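Local coordinates for protein pyruvate kinase (Pyrobaculum aerophilum, PDB 3QTG) that catalyses the last step of glycolysis, in which phosphoenolpyruvate and ADP give pyruvate and ATP, with the help of a divalent metal cation, at residues Pro84-Gly89 and Val117-Phe122; Phe104-Lys109 and Gly147-Glu152. One frame throughout, in Å; residues are numbered along the deposited sequence.

Contact 1: residues Pro84-Gly89 and Val117-Phe122; sequences PSIRVG and VPNKAF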
loop_
_atom_site.group_PDB
_atom_site.type_symbol
_atom_site.label_atom_id
_atom_site.label_comp_id
_atom_site.label_asym_id
_atom_site.label_seq_id
_atom_site.Cartn_x
_atom_site.Cartn_y
_atom_site.Cartn_z
ATOM N N PRO A 84 35.810 -20.617 23.824
ATOM C CA PRO A 84 36.466 -20.599 25.135
ATOM C C PRO A 84 35.492 -20.977 26.258
ATOM O O PRO A 84 34.275 -20.973 26.080
ATOM C CB PRO A 84 36.967 -19.157 25.272
ATOM C CG PRO A 84 36.067 -18.333 24.363
ATOM C CD PRO A 84 35.529 -19.271 23.288
ATOM N N SER A 85 36.027 -21.356 27.408
ATOM C CA SER A 85 35.188 -21.698 28.530
ATOM C C SER A 85 36.000 -21.362 29.746
ATOM O O SER A 85 37.243 -21.301 29.668
ATOM C CB SER A 85 34.878 -23.192 28.524
ATOM O OG SER A 85 36.086 -23.940 28.596
ATOM N N ILE A 86 35.306 -21.145 30.859
ATOM C CA ILE A 86 35.961 -21.040 32.146
ATOM C C ILE A 86 35.568 -22.269 32.950
ATOM O O ILE A 86 34.387 -22.560 33.098
ATOM C CB ILE A 86 35.594 -19.717 32.891
ATOM C CG1 ILE A 86 36.136 -18.513 32.116
ATOM C CG2 ILE A 86 36.122 -19.752 34.330
ATOM C CD1 ILE A 86 35.898 -17.149 32.788
ATOM N N ARG A 87 36.571 -22.998 33.443
ATOM C CA ARG A 87 36.314 -24.239 34.158
ATOM C C ARG A 87 36.936 -24.239 35.538
ATOM O O ARG A 87 37.942 -23.577 35.756
ATOM C CB ARG A 87 36.824 -25.427 33.340
ATOM C CG ARG A 87 36.000 -25.621 32.081
ATOM C CD ARG A 87 36.645 -26.556 31.070
ATOM N NE ARG A 87 35.748 -26.647 29.912
ATOM C CZ ARG A 87 34.705 -27.475 29.818
ATOM N NH1 ARG A 87 34.423 -28.327 30.796
ATOM N NH2 ARG A 87 33.947 -27.457 28.733
ATOM N N VAL A 88 36.326 -24.967 36.466
ATOM C CA VAL A 88 36.882 -25.148 37.791
ATOM C C VAL A 88 38.297 -25.734 37.589
ATOM O O VAL A 88 38.504 -26.589 36.715
ATOM C CB VAL A 88 36.012 -26.092 38.649
ATOM C CG1 VAL A 88 36.639 -26.349 40.008
ATOM C CG2 VAL A 88 34.580 -25.549 38.799
ATOM N N GLY A 89 39.253 -25.254 38.378
ATOM C CA GLY A 89 40.621 -25.769 38.326
ATOM C C GLY A 89 40.768 -27.053 39.123
ATOM O O GLY A 89 39.781 -27.692 39.500
ATOM N N VAL A 117 39.104 -20.958 40.310
ATOM C CA VAL A 117 38.706 -20.520 38.972
ATOM C C VAL A 117 39.910 -19.838 38.309
ATOM O O VAL A 117 40.254 -18.719 38.682
ATOM C CB VAL A 117 37.491 -19.576 39.003
ATOM C CG1 VAL A 117 37.004 -19.304 37.595
ATOM C CG2 VAL A 117 36.354 -20.183 39.817
ATOM N N PRO A 118 40.584 -20.534 37.359
ATOM C CA PRO A 118 41.824 -20.016 36.779
ATOM C C PRO A 118 41.657 -18.972 35.665
ATOM O O PRO A 118 42.403 -18.973 34.690
ATOM C CB PRO A 118 42.507 -21.283 36.254
ATOM C CG PRO A 118 41.420 -22.138 35.844
ATOM C CD PRO A 118 40.289 -21.885 36.846
ATOM N N ASN A 119 40.704 -18.064 35.811
ATOM C CA ASN A 119 40.534 -17.039 34.787
ATOM C C ASN A 119 40.025 -15.746 35.372
ATOM O O ASN A 119 38.916 -15.715 35.930
ATOM C CB ASN A 119 39.611 -17.533 33.670
ATOM C CG ASN A 119 39.903 -16.843 32.356
ATOM O OD1 ASN A 119 40.166 -15.636 32.336
ATOM N ND2 ASN A 119 39.908 -17.602 31.259
ATOM N N LYS A 120 40.823 -14.682 35.254
ATOM C CA LYS A 120 40.445 -13.386 35.828
ATOM C C LYS A 120 39.155 -12.819 35.215
ATOM O O LYS A 120 38.439 -12.086 35.879
ATOM C CB LYS A 120 41.562 -12.335 35.710
ATOM C CG LYS A 120 41.451 -11.206 36.808
ATOM C CD LYS A 120 42.255 -9.977 36.392
ATOM C CE LYS A 120 42.016 -8.753 37.319
ATOM N NZ LYS A 120 42.967 -8.701 38.482
ATOM N N ALA A 121 38.878 -13.166 33.958
ATOM C CA ALA A 121 37.658 -12.716 33.284
ATOM C C ALA A 121 36.384 -13.105 34.058
ATOM O O ALA A 121 35.383 -12.384 33.981
ATOM C CB ALA A 121 37.604 -13.227 31.845
ATOM N N PHE A 122 36.430 -14.218 34.805
ATOM C CA PHE A 122 35.320 -14.607 35.685
ATOM C C PHE A 122 35.137 -13.524 36.749
ATOM O O PHE A 122 34.020 -13.057 37.003
ATOM C CB PHE A 122 35.570 -15.967 36.353
ATOM C CG PHE A 122 34.481 -16.378 37.350
ATOM C CD1 PHE A 122 33.237 -16.836 36.903
ATOM C CD2 PHE A 122 34.703 -16.287 38.716
ATOM C CE1 PHE A 122 32.235 -17.206 37.809
ATOM C CE2 PHE A 122 33.724 -16.658 39.642
ATOM C CZ PHE A 122 32.470 -17.122 39.176
#
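Ile-86 reaches out of the 84-89 loop and lays its two branches against Val-117, Asn-119, Ala-121 and Phe-122. Its CG2, anti to the backbone N, runs into CG1 of Val-117 at 3.4 Å, tighter than a usual van der Waals contact. The longer branch takes the other course: CG1 lies beside the backbone N (chi1 -65°) and the chain is extended (chi2 -177°), which carries CD1 past Asn-119, 3.8 Å from its CB, to the first turn of the helix. There CD1 of Ile-86 sits 3.6 Å from the backbone N of Phe-122 and about as close to that residue's CB, while the phenyl ring swings away toward Ile-167 and Val-169. The side chain of Ile-86 crosses those of Val-117, Asn-119 and Phe-122 at about right angles.

Asn-119 does two jobs. Its CB and CG pack on Ile-86, and its OD1 accepts from Ala-121 N at 3.2 Å, an N-cap bond whose donor is tilted 30° from the carbonyl plane. Nearer the start of 117-122, CD of Pro-118 presses on the carbonyl O of Arg-87 at 3.1 Å. No hydrogen bond joins the two segments, so the contact rests mainly on apolar packing around Ile-86. The CB of Arg-87 points away from 117-122; its NE donates to Ser-85 OG (3.0 Å), and its NH1 bonds to the carbonyl O of Gly-164.

This is where the loop leaving barrel strand 76-80 enters the small beta domain inserted in the pyruvate kinase TIM barrel, beside a capped helix start; Arg-87 probably binds ATP, as in related pyruvate kinases.

Contact 2: residues Phe104-Lys109 and Gly147-Glu152; sequences FKLSDK and GSDWIE
Phe-104 and Ile-151 form a hydrogen-bonded antiparallel pair, and backbone bonds dominate the contact. Phe-104 N donates to Ile-151 O at 2.8 Å, nearly straight at 170°, and Ile-151 N returns a bond to Phe-104 O at 2.9 Å. Two residues along, Leu-106 N donates to Asp-149 O at 3.0 Å. Between these lies the non-hydrogen-bonded pair Lys-105 and Trp-150, where a CA-H...O contact brings Trp-150 CA to 3.1 Å from Phe-104 O.

Apolar contacts gather on the face carrying Phe-104 and Ile-151. CD1 of the phenyl ring meets CG2 of Ile-151 at 3.7 Å, with Ile-151 O at the ring edge. Phe-122 and Phe-123 of helix 120-125 also pack on Ile-151.

A mixed contact ends the strand: Leu-106, its CG anti to the backbone N (chi1 -177°), directs CD2 to 3.5 Å from both CG and OD1 of Asp-149; a methyl thus lies against the carboxylate, whose OD1 also has a long, weak ion pair with Lys-120.

The other face holds Lys-105 and Trp-150, which touch lightly through CG and CB. The indole folds back over its own turn, with Gly-147 CA 3.3 Å above the Trp-150 ring plane, offset toward the rim, and makes a cation-pi contact with Lys-103.

The chemistry implies that main-chain bonding sets the register of 104-106 and 150-152, while the side chains divide them into an apolar face packed against helix 120-125 and a more polar one.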
loop_
_atom_site.group_PDB
_atom_site.type_symbol
_atom_site.label_atom_id
_atom_site.label_comp_id
_atom_site.label_asym_id
_atom_site.label_seq_id
_atom_site.Cartn_x
_atom_site.Cartn_y
_atom_site.Cartn_z
ATOM N N PHE A 104 34.945 -18.571 45.904
ATOM C CA PHE A 104 35.697 -18.757 44.660
ATOM C C PHE A 104 36.928 -17.870 44.694
ATOM O O PHE A 104 36.833 -16.701 45.066
ATOM C CB PHE A 104 34.857 -18.382 43.426
ATOM C CG PHE A 104 33.577 -19.176 43.279
ATOM C CD1 PHE A 104 32.515 -18.981 44.156
ATOM C CD2 PHE A 104 33.443 -20.100 42.245
ATOM C CE1 PHE A 104 31.326 -19.703 44.014
ATOM C CE2 PHE A 104 32.292 -20.835 42.076
ATOM C CZ PHE A 104 31.201 -20.641 42.963
ATOM N N LYS A 105 38.078 -18.422 44.315
ATOM C CA LYS A 105 39.317 -17.646 44.258
ATOM C C LYS A 105 39.962 -17.855 42.925
ATOM O O LYS A 105 39.888 -18.950 42.346
ATOM C CB LYS A 105 40.312 -18.029 45.381
ATOM C CG LYS A 105 39.789 -17.726 46.786
ATOM C CD LYS A 105 40.735 -18.151 47.916
ATOM C CE LYS A 105 39.918 -18.469 49.196
ATOM N NZ LYS A 105 40.713 -18.830 50.484
ATOM N N LEU A 106 40.616 -16.804 42.451
ATOM C CA LEU A 106 41.460 -16.888 41.280
ATOM C C LEU A 106 42.672 -17.797 41.530
ATOM O O LEU A 106 43.614 -17.421 42.232
ATOM C CB LEU A 106 41.890 -15.486 40.841
ATOM C CG LEU A 106 42.731 -15.317 39.575
ATOM C CD1 LEU A 106 42.014 -15.813 38.373
ATOM C CD2 LEU A 106 43.113 -13.837 39.400
ATOM N N SER A 107 42.646 -18.977 40.907
ATOM C CA SER A 107 43.602 -20.051 41.171
ATOM C C SER A 107 43.344 -21.217 40.236
ATOM O O SER A 107 42.191 -21.495 39.888
ATOM C CB SER A 107 43.443 -20.558 42.604
ATOM O OG SER A 107 44.255 -21.716 42.827
ATOM N N ASP A 108 44.403 -21.912 39.860
ATOM C CA ASP A 108 44.297 -23.127 39.066
ATOM C C ASP A 108 44.318 -24.388 39.953
ATOM O O ASP A 108 44.190 -25.499 39.448
ATOM C CB ASP A 108 45.402 -23.185 37.994
ATOM C CG ASP A 108 46.797 -23.131 38.582
ATOM O OD1 ASP A 108 46.943 -22.770 39.766
ATOM O OD2 ASP A 108 47.760 -23.449 37.855
ATOM N N LYS A 109 44.459 -24.206 41.264
ATOM C CA LYS A 109 44.538 -25.326 42.206
ATOM C C LYS A 109 44.239 -24.868 43.620
ATOM O O LYS A 109 44.881 -23.961 44.122
ATOM C CB LYS A 109 45.904 -26.056 42.149
ATOM C CG LYS A 109 46.010 -27.151 43.205
ATOM C CD LYS A 109 46.589 -28.429 42.663
ATOM C CE LYS A 109 46.491 -29.538 43.723
ATOM N NZ LYS A 109 46.922 -30.836 43.167
ATOM N N GLY A 147 35.587 -9.441 46.008
ATOM C CA GLY A 147 36.801 -8.801 46.508
ATOM C C GLY A 147 37.822 -8.640 45.406
ATOM O O GLY A 147 37.463 -8.490 44.240
ATOM N N SER A 148 39.098 -8.661 45.771
ATOM C CA SER A 148 40.164 -8.505 44.784
ATOM C C SER A 148 39.994 -9.615 43.730
ATOM O O SER A 148 39.377 -9.410 42.659
ATOM C CB SER A 148 41.534 -8.563 45.482
ATOM O OG SER A 148 42.588 -8.117 44.641
ATOM N N ASP A 149 40.497 -10.800 44.062
ATOM C CA ASP A 149 40.420 -11.946 43.154
ATOM C C ASP A 149 39.609 -13.063 43.828
ATOM O O ASP A 149 40.032 -14.212 43.897
ATOM C CB ASP A 149 41.844 -12.400 42.800
ATOM C CG ASP A 149 42.578 -11.399 41.916
ATOM O OD1 ASP A 149 41.977 -10.886 40.930
ATOM O OD2 ASP A 149 43.771 -11.132 42.190
ATOM N N TRP A 150 38.444 -12.695 44.355
ATOM C CA TRP A 150 37.593 -13.659 45.050
ATOM C C TRP A 150 36.109 -13.260 45.062
ATOM O O TRP A 150 35.756 -12.104 44.866
ATOM C CB TRP A 150 38.106 -13.943 46.468
ATOM C CG TRP A 150 38.035 -12.775 47.384
ATOM C CD1 TRP A 150 39.045 -11.895 47.677
ATOM C CD2 TRP A 150 36.896 -12.349 48.151
ATOM N NE1 TRP A 150 38.604 -10.946 48.580
ATOM C CE2 TRP A 150 37.290 -11.196 48.881
ATOM C CE3 TRP A 150 35.584 -12.830 48.295
ATOM C CZ2 TRP A 150 36.418 -10.516 49.737
ATOM C CZ3 TRP A 150 34.718 -12.159 49.134
ATOM C CH2 TRP A 150 35.141 -11.012 49.858
ATOM N N ILE A 151 35.270 -14.255 45.330
ATOM C CA ILE A 151 33.832 -14.135 45.328
ATOM C C ILE A 151 33.268 -15.055 46.408
ATOM O O ILE A 151 33.773 -16.146 46.626
ATOM C CB ILE A 151 33.297 -14.509 43.898
ATOM C CG1 ILE A 151 33.158 -13.252 43.048
ATOM C CG2 ILE A 151 31.998 -15.312 43.923
ATOM C CD1 ILE A 151 33.792 -13.432 41.664
ATOM N N GLU A 152 32.229 -14.598 47.097
ATOM C CA GLU A 152 31.402 -15.471 47.897
ATOM C C GLU A 152 30.001 -15.550 47.285
ATOM O O GLU A 152 29.470 -14.547 46.802
ATOM C CB GLU A 152 31.343 -14.963 49.348
ATOM C CG GLU A 152 32.704 -15.089 50.097
ATOM C CD GLU A 152 32.707 -14.377 51.446
ATOM O OE1 GLU A 152 31.872 -13.458 51.663
ATOM O OE2 GLU A 152 33.546 -14.743 52.300
#

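Contact 1 and contact 2 lie in the same inserted beta domain, their centres about 10 Å apart, and their segments alternate along the chain. Val-117 joins them: its N lies 3.0 Å from Lys-105 O, a probable hydrogen bond that sets 115-117 beside 101-106, while the opposite edge of 101-106 pairs with 150-155. Leu-106 CD1 also packs on Lys-120 N at 3.5 Å, bringing the strand end to the helix start. Contact 1 is nearer the probable nucleotide site: it contains Arg-87, and the side chain of Val-88 is about 5 Å from that of Lys-165. In contact 2, the Phe-104 side chain is about 10 Å from that of Lys-165.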